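Side-chain contacts in halohydrin epoxidase A (Corynebacterium sp., PDB 4Z9F), which probably catalyses the reversible conversion of halohydrins into epoxides with release of hydrogen halide, using a fold related to the short-chain dehydrogenases/reductases: residues Phe109-Leu114 against Val155-Ser160; Ala119-Arg122 against Gly126-Val129; Lys163-Ser166 against Leu171-Ala174; Arg100-Ala105 against Gly148-Ala153. The protein carries 1 engineered substitution. One frame throughout, in Å; residues are numbered along the deposited sequence.

Interaction 1: Phe109-Leu114 against Val155-Ser160; sequences FPILLL and VALVES
L157 projects from its helix between I111 and L114, which stand one turn apart on the facing helix, and it supplies the whole touching surface of segment 155-160. Its isobutyl fork meets the two partners differently. I111 comes with the flank of its side chain rather than the end: the CG1 methylene lies 3.6 Å from CD2 of L157, and the two side chains cross obliquely. With CG1 placed beside the backbone N (chi1 -79°), I111 turns this methylene to the fork although it leaves its backbone alongside the other helix. L114 and L157 instead approach head-on, tip to tip. Both hold CG anti to the backbone N, and CD2 of L114 faces the fork of L157, 4.1 Å from CD1 and equally far from CD2. The backbones stay well separated, 7.9 Å between CA of I111 and CA of L157, so branched side chains alone bridge the gap, with no hydrogen bond across it. L114 also packs on F131 and L172 of the sheet that the helices cover. I111 touches F103 of the second subunit, and L157 touches P145 of the same neighbour. Two long helices laid side by side on one face of a parallel sheet, and used at the same time for subunit pairing, are typical of the Rossmann-type fold of short-chain dehydrogenase/reductase relatives.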
# COMPACT_ATOMS: atom_id res chain seq x y z
N PHE C 109 10.62 -15.03 17.06
CA PHE C 109 11.13 -16.30 16.56
C PHE C 109 11.69 -16.20 15.14
O PHE C 109 12.83 -16.64 14.92
CB PHE C 109 10.02 -17.37 16.67
CG PHE C 109 10.48 -18.78 16.42
CD1 PHE C 109 10.69 -19.25 15.13
CD2 PHE C 109 10.63 -19.66 17.48
CE1 PHE C 109 11.08 -20.55 14.91
CE2 PHE C 109 11.01 -20.97 17.26
CZ PHE C 109 11.24 -21.41 15.97
N PRO C 110 10.98 -15.65 14.15
CA PRO C 110 11.59 -15.55 12.81
C PRO C 110 12.79 -14.61 12.76
O PRO C 110 13.73 -14.88 12.00
CB PRO C 110 10.44 -15.06 11.92
CG PRO C 110 9.41 -14.50 12.87
CD PRO C 110 9.55 -15.28 14.13
N ILE C 111 12.83 -13.54 13.56
CA ILE C 111 14.00 -12.65 13.55
C ILE C 111 15.24 -13.39 14.06
O ILE C 111 16.32 -13.31 13.47
CB ILE C 111 13.72 -11.39 14.38
CG1 ILE C 111 12.87 -10.41 13.57
CG2 ILE C 111 15.03 -10.72 14.80
CD1 ILE C 111 12.36 -9.23 14.38
N LEU C 112 15.10 -14.11 15.17
CA LEU C 112 16.23 -14.87 15.71
C LEU C 112 16.68 -15.94 14.74
O LEU C 112 17.88 -16.21 14.61
CB LEU C 112 15.87 -15.49 17.07
CG LEU C 112 15.63 -14.54 18.24
CD1 LEU C 112 15.38 -15.32 19.52
CD2 LEU C 112 16.80 -13.58 18.42
N LEU C 113 15.73 -16.59 14.05
CA LEU C 113 16.09 -17.57 13.03
C LEU C 113 16.85 -16.90 11.89
O LEU C 113 17.94 -17.35 11.51
CB LEU C 113 14.84 -18.26 12.49
CG LEU C 113 15.02 -19.13 11.25
CD1 LEU C 113 15.98 -20.28 11.54
CD2 LEU C 113 13.69 -19.68 10.79
N LEU C 114 16.30 -15.82 11.33
CA LEU C 114 16.98 -15.11 10.25
C LEU C 114 18.36 -14.62 10.69
O LEU C 114 19.33 -14.73 9.93
CB LEU C 114 16.12 -13.93 9.76
CG LEU C 114 16.74 -13.03 8.69
CD1 LEU C 114 16.98 -13.78 7.39
CD2 LEU C 114 15.88 -11.78 8.47
N VAL C 155 6.40 -9.07 7.86
CA VAL C 155 6.41 -8.64 6.47
C VAL C 155 7.39 -7.49 6.30
O VAL C 155 8.15 -7.44 5.33
CB VAL C 155 4.99 -8.26 6.02
CG1 VAL C 155 5.02 -7.73 4.58
CG2 VAL C 155 4.06 -9.47 6.12
N ALA C 156 7.38 -6.53 7.23
CA ALA C 156 8.30 -5.40 7.18
C ALA C 156 9.74 -5.84 7.36
O ALA C 156 10.66 -5.21 6.81
CB ALA C 156 7.92 -4.38 8.25
N LEU C 157 9.96 -6.91 8.12
CA LEU C 157 11.31 -7.46 8.23
C LEU C 157 11.80 -7.94 6.87
O LEU C 157 12.93 -7.65 6.46
CB LEU C 157 11.34 -8.58 9.26
CG LEU C 157 12.60 -9.46 9.32
CD1 LEU C 157 13.71 -8.72 10.05
CD2 LEU C 157 12.26 -10.76 10.03
N VAL C 158 10.94 -8.65 6.14
CA VAL C 158 11.27 -9.08 4.78
C VAL C 158 11.59 -7.88 3.89
O VAL C 158 12.61 -7.86 3.19
CB VAL C 158 10.12 -9.91 4.20
CG1 VAL C 158 10.29 -10.09 2.70
CG2 VAL C 158 10.03 -11.24 4.91
N GLU C 159 10.70 -6.88 3.87
CA GLU C 159 10.89 -5.77 2.95
C GLU C 159 12.17 -5.00 3.25
O GLU C 159 12.84 -4.52 2.34
CB GLU C 159 9.68 -4.83 3.02
CG GLU C 159 8.41 -5.52 2.60
CD GLU C 159 7.20 -4.60 2.61
OE1 GLU C 159 6.23 -4.95 1.92
OE2 GLU C 159 7.23 -3.56 3.31
N SER C 160 12.52 -4.89 4.53
CA SER C 160 13.69 -4.10 4.91
C SER C 160 14.98 -4.90 4.81
O SER C 160 15.98 -4.41 4.28
CB SER C 160 13.53 -3.56 6.33
OG SER C 160 14.76 -2.98 6.75

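Interaction 2: Ala119-Arg122 against Gly126-Val129; sequences APLR and GASV
The amide N of G126 donates to the carbonyl O of L121 at 2.9 Å. The bond is moderately bent, with an N-H...O angle of 152°. Spanning from residue i to i+5, it ties the last turns of helix 96-123 to the start of strand 127-132, so the chain reverses within a few residues. G126 has a positive phi, a backbone conformation suited to glycine, and its CA lies 5.2 Å from that of L121.

The same leucine carries the apolar half of the contact. L121 stands over the strand with CG 3.6 Å from CB of A127, and its CD2 methyl is almost as near to that CB. CD2 also reaches CG2 of V129 at 3.8 Å, the two side chains meeting at a slant. Helix 96-123 leads here into strand 127-132, an alpha-to-beta connection of the Rossmann-type fold: A127 and V129, two residues apart on the strand, offer their side chains to the same helix, whereas S128 points away from it. V129 presents CG2 from the position beside its backbone N. The chi1 of L121, -99°, lies off a staggered value. I73, I76 and I170 of the adjoining strands also touch this leucine. R122, next in sequence, starts off away from segment 126-129; its guanidinium group forms salt bridges through NH2 with D168 and through NH1 with E92 of the second subunit.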
# COMPACT_ATOMS: atom_id res chain seq x y z
N ALA C 119 24.98 -15.37 8.40
CA ALA C 119 26.40 -15.66 8.19
C ALA C 119 26.60 -16.95 7.40
O ALA C 119 27.29 -16.90 6.36
CB ALA C 119 27.14 -15.68 9.53
N PRO C 120 26.02 -18.10 7.78
CA PRO C 120 26.25 -19.31 6.98
C PRO C 120 25.66 -19.23 5.59
O PRO C 120 26.24 -19.77 4.65
CB PRO C 120 25.59 -20.43 7.81
CG PRO C 120 24.63 -19.74 8.70
CD PRO C 120 25.25 -18.40 9.00
N LEU C 121 24.51 -18.56 5.43
CA LEU C 121 23.93 -18.43 4.10
C LEU C 121 24.79 -17.54 3.20
O LEU C 121 24.93 -17.80 2.00
CB LEU C 121 22.51 -17.87 4.22
CG LEU C 121 21.36 -18.89 4.14
CD1 LEU C 121 21.56 -20.03 5.09
CD2 LEU C 121 20.03 -18.20 4.42
N ARG C 122 25.37 -16.47 3.76
CA ARG C 122 26.27 -15.64 2.95
C ARG C 122 27.50 -16.43 2.52
O ARG C 122 27.89 -16.40 1.35
CB ARG C 122 26.69 -14.39 3.72
CG ARG C 122 27.79 -13.60 2.97
CD ARG C 122 27.75 -12.12 3.27
NE ARG C 122 27.75 -11.90 4.71
CZ ARG C 122 26.83 -11.22 5.38
NH1 ARG C 122 26.94 -11.11 6.69
NH2 ARG C 122 25.80 -10.67 4.76
N GLY C 126 24.48 -17.68 -0.84
CA GLY C 126 23.10 -17.25 -0.93
C GLY C 126 22.13 -18.39 -0.68
O GLY C 126 22.50 -19.56 -0.52
N ALA C 127 20.85 -18.02 -0.68
CA ALA C 127 19.75 -18.93 -0.40
C ALA C 127 18.44 -18.17 -0.52
O ALA C 127 18.44 -16.95 -0.73
CB ALA C 127 19.85 -19.55 0.99
N SER C 128 17.32 -18.87 -0.39
CA SER C 128 16.01 -18.24 -0.30
C SER C 128 15.46 -18.43 1.11
O SER C 128 15.56 -19.51 1.69
CB SER C 128 15.04 -18.82 -1.33
OG SER C 128 15.49 -18.61 -2.65
N VAL C 129 14.91 -17.35 1.66
CA VAL C 129 14.28 -17.39 2.96
C VAL C 129 12.86 -16.90 2.72
O VAL C 129 12.65 -15.73 2.35
CB VAL C 129 15.02 -16.53 3.99
CG1 VAL C 129 14.44 -16.71 5.37
CG2 VAL C 129 16.53 -16.87 4.01

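Interaction 3: Lys163-Ser166 against Leu171-Ala174; sequences KTLS and LLYA
L165 overlaps L172 with a single methyl, its CD1 lying 3.9 Å from CD1 of L172 and about as far from CD2, so one methyl faces both prongs of the other fork. The contact belongs to the beta-alpha-beta unit formed by strand 127-132, helix 147-165 and strand 170-177 of the Rossmann-type fold, at the point where the helix gives way to the returning strand. L165 holds CG beside its backbone N (chi1 -62°), which sends CD1 toward the sheet, and the two leucines pass each other at an angle. L114 of helix 96-123 touches both of them. One residue earlier on the strand, L171 leaves its backbone on the side away from the helix, yet CD2 folds back to a loose 4.4 Å approach to CB of S166. At this end the third subunit adds P206 against S166 and L207 against L171.

The polar link between the segments runs through a water. S166 OG is held twice, by a hydrogen bond with the carbonyl O of A162 one turn back and by that water, which donates to it at 2.7 Å. The water in turn accepts from the backbone N of L172 at 3.0 Å.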
# COMPACT_ATOMS: atom_id res chain seq x y z
N LYS C 163 16.74 -5.36 1.45
CA LYS C 163 17.49 -4.27 0.86
C LYS C 163 18.99 -4.50 0.96
O LYS C 163 19.74 -4.04 0.10
CB LYS C 163 17.14 -2.95 1.54
CG LYS C 163 15.66 -2.63 1.54
CD LYS C 163 15.07 -2.62 0.14
CE LYS C 163 13.68 -1.95 0.17
NZ LYS C 163 12.78 -2.31 -0.96
N THR C 164 19.44 -5.18 2.02
CA THR C 164 20.85 -5.50 2.20
C THR C 164 21.19 -6.95 1.85
O THR C 164 22.22 -7.21 1.21
CB THR C 164 21.27 -5.20 3.65
OG1 THR C 164 20.37 -5.80 4.58
CG2 THR C 164 21.27 -3.70 3.89
N LEU C 165 20.34 -7.91 2.22
CA LEU C 165 20.69 -9.32 2.03
C LEU C 165 20.65 -9.74 0.56
O LEU C 165 21.36 -10.68 0.17
CB LEU C 165 19.76 -10.20 2.87
CG LEU C 165 19.85 -9.98 4.38
CD1 LEU C 165 18.83 -10.82 5.17
CD2 LEU C 165 21.25 -10.30 4.86
N SER C 166 19.86 -9.06 -0.29
CA SER C 166 19.78 -9.47 -1.70
C SER C 166 21.13 -9.39 -2.40
O SER C 166 21.39 -10.15 -3.35
CB SER C 166 18.75 -8.62 -2.45
OG SER C 166 17.50 -8.62 -1.79
N LEU C 171 17.82 -14.27 -0.73
CA LEU C 171 16.61 -13.66 -1.29
C LEU C 171 15.42 -13.91 -0.38
O LEU C 171 15.04 -15.06 -0.15
CB LEU C 171 16.34 -14.21 -2.70
CG LEU C 171 17.54 -14.19 -3.63
CD1 LEU C 171 17.16 -14.75 -4.97
CD2 LEU C 171 18.07 -12.77 -3.79
N LEU C 172 14.83 -12.83 0.15
CA LEU C 172 13.76 -12.90 1.14
C LEU C 172 12.41 -12.63 0.48
O LEU C 172 12.32 -11.81 -0.45
CB LEU C 172 14.00 -11.91 2.28
CG LEU C 172 14.83 -12.39 3.48
CD1 LEU C 172 16.24 -12.88 3.10
CD2 LEU C 172 14.89 -11.33 4.57
N TYR C 173 11.38 -13.33 0.95
CA TYR C 173 10.01 -13.14 0.45
C TYR C 173 9.04 -13.37 1.60
O TYR C 173 9.34 -14.08 2.56
CB TYR C 173 9.64 -14.10 -0.69
CG TYR C 173 10.65 -14.27 -1.80
CD1 TYR C 173 10.53 -13.54 -2.98
CD2 TYR C 173 11.70 -15.16 -1.68
CE1 TYR C 173 11.45 -13.68 -4.00
CE2 TYR C 173 12.62 -15.32 -2.69
CZ TYR C 173 12.49 -14.57 -3.85
OH TYR C 173 13.40 -14.73 -4.87
N ALA C 174 7.85 -12.78 1.48
CA ALA C 174 6.76 -13.04 2.40
C ALA C 174 5.55 -13.53 1.61
O ALA C 174 5.24 -13.00 0.55
CB ALA C 174 6.40 -11.81 3.23
O HOH W 1 16.58 -10.44 0.02

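Interaction 4: Arg100-Ala105 against Gly148-Ala153; sequences RQVFEA and GPARAA
Segments 100-105 and 148-153 are helical and run nearly parallel, with a signed crossing angle of -24° and axes 8.9 Å apart at closest approach. CA of F103 comes within 5.3 Å of CA of A150, a close passage that the small alanine side chain permits. The CB methyl of A150 stands over one face of the F103 ring, 4.2 Å from its centroid and 13° off the normal: a CH-pi contact, shifted somewhat toward the rim. F103 carries CG beside its backbone N, which swings the ring toward the other helix and places CZ 4.0 Å from CB of P149. V102 CG1 lies 3.8 Å from CB of A150; it and the ring meet this methyl at about right angles to each other. Farther round helix 147-165, R151 bonds Y147 OH and D80 O and touches S134, consistent with the Ser-Tyr-Arg site of halohydrin dehalogenases. R100 is salt-bridged to E104 of the second subunit, and E104 to R100 of that subunit. A150 O is hydrogen-bonded to S107 OG farther along helix 96-123, but none forms between segments 100-105 and 148-153, whose cohesion rests on dispersion and the weak CH-pi interaction.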
# COMPACT_ATOMS: atom_id res chain seq x y z
N ARG C 100 2.59 -11.17 24.57
CA ARG C 100 4.00 -11.43 24.31
C ARG C 100 4.19 -12.72 23.51
O ARG C 100 5.06 -12.79 22.64
CB ARG C 100 4.78 -11.48 25.62
CG ARG C 100 4.87 -10.12 26.30
CD ARG C 100 5.74 -10.14 27.55
NE ARG C 100 5.68 -8.86 28.24
CZ ARG C 100 6.39 -7.79 27.88
NH1 ARG C 100 7.21 -7.87 26.85
NH2 ARG C 100 6.28 -6.65 28.56
N GLN C 101 3.39 -13.75 23.80
CA GLN C 101 3.54 -15.00 23.05
C GLN C 101 3.17 -14.82 21.58
O GLN C 101 3.71 -15.52 20.72
CB GLN C 101 2.68 -16.10 23.66
CG GLN C 101 2.82 -17.41 22.90
CD GLN C 101 1.99 -18.51 23.49
OE1 GLN C 101 1.32 -18.32 24.50
NE2 GLN C 101 2.01 -19.67 22.85
N VAL C 102 2.25 -13.91 21.29
CA VAL C 102 1.89 -13.66 19.90
C VAL C 102 3.09 -13.09 19.15
O VAL C 102 3.45 -13.55 18.05
CB VAL C 102 0.68 -12.72 19.81
CG1 VAL C 102 0.48 -12.23 18.38
CG2 VAL C 102 -0.56 -13.44 20.33
N PHE C 103 3.73 -12.08 19.74
CA PHE C 103 4.91 -11.50 19.11
C PHE C 103 6.08 -12.48 19.12
O PHE C 103 6.82 -12.57 18.14
CB PHE C 103 5.28 -10.19 19.80
CG PHE C 103 4.46 -9.03 19.33
CD1 PHE C 103 3.23 -8.77 19.90
CD2 PHE C 103 4.90 -8.24 18.28
CE1 PHE C 103 2.46 -7.71 19.45
CE2 PHE C 103 4.14 -7.17 17.84
CZ PHE C 103 2.92 -6.91 18.43
N GLU C 104 6.22 -13.25 20.20
CA GLU C 104 7.31 -14.22 20.27
C GLU C 104 7.23 -15.20 19.11
O GLU C 104 8.21 -15.42 18.40
CB GLU C 104 7.28 -14.96 21.61
CG GLU C 104 8.56 -15.74 21.89
CD GLU C 104 9.74 -14.84 22.20
OE1 GLU C 104 10.90 -15.24 21.91
OE2 GLU C 104 9.53 -13.73 22.74
N ALA C 105 6.04 -15.78 18.88
CA ALA C 105 5.92 -16.82 17.86
C ALA C 105 5.96 -16.25 16.45
O ALA C 105 6.49 -16.89 15.52
CB ALA C 105 4.63 -17.62 18.06
N GLY C 148 -2.37 -9.47 13.84
CA GLY C 148 -2.07 -8.62 12.71
C GLY C 148 -0.76 -7.87 12.87
O GLY C 148 0.13 -7.97 12.03
N PRO C 149 -0.65 -7.06 13.94
CA PRO C 149 0.63 -6.37 14.20
C PRO C 149 1.85 -7.29 14.14
O PRO C 149 2.86 -6.93 13.52
CB PRO C 149 0.41 -5.79 15.59
CG PRO C 149 -1.05 -5.43 15.57
CD PRO C 149 -1.72 -6.55 14.81
N ALA C 150 1.77 -8.46 14.76
CA ALA C 150 2.92 -9.37 14.74
C ALA C 150 3.24 -9.85 13.32
O ALA C 150 4.41 -9.94 12.94
CB ALA C 150 2.65 -10.55 15.68
N ARG C 151 2.22 -10.18 12.53
CA ARG C 151 2.46 -10.55 11.14
C ARG C 151 3.04 -9.38 10.35
O ARG C 151 3.94 -9.56 9.53
CB ARG C 151 1.18 -11.05 10.47
CG ARG C 151 0.64 -12.36 11.03
CD ARG C 151 1.55 -13.53 10.72
NE ARG C 151 0.89 -14.82 10.97
CZ ARG C 151 1.49 -15.99 10.89
NH1 ARG C 151 0.81 -17.10 11.13
NH2 ARG C 151 2.79 -16.06 10.61
N ALA C 152 2.50 -8.18 10.55
CA ALA C 152 2.99 -7.03 9.78
C ALA C 152 4.45 -6.74 10.10
O ALA C 152 5.20 -6.30 9.22
CB ALA C 152 2.14 -5.79 10.05
N ALA C 153 4.87 -6.94 11.35
CA ALA C 153 6.28 -6.75 11.67
C ALA C 153 7.16 -7.65 10.81
O ALA C 153 8.20 -7.22 10.30
CB ALA C 153 6.54 -7.01 13.16

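How the interactions relate
Interactions 1 and 4 join the same two helices, 96-123 and 147-165, with centres 11 Å apart and their segments alternating along the chain. Interaction 2 lies nested inside the loops both close, where helix 96-123 hands over to strand 127-132. Interaction 3 comes last, where helix 147-165 hands over to strand 170-177. These strands are neighbours in the parallel sheet, and backbone bonds between A127 or V129 and L171 join interactions 2 and 3, 10 Å apart. Interactions 2 and 4 are farthest apart, at 24 Å. Interactions 1 and 4 hold the helices to each other; 2 and 3 hold their C-terminal ends to the following strands, and this helical layer meets the second subunit.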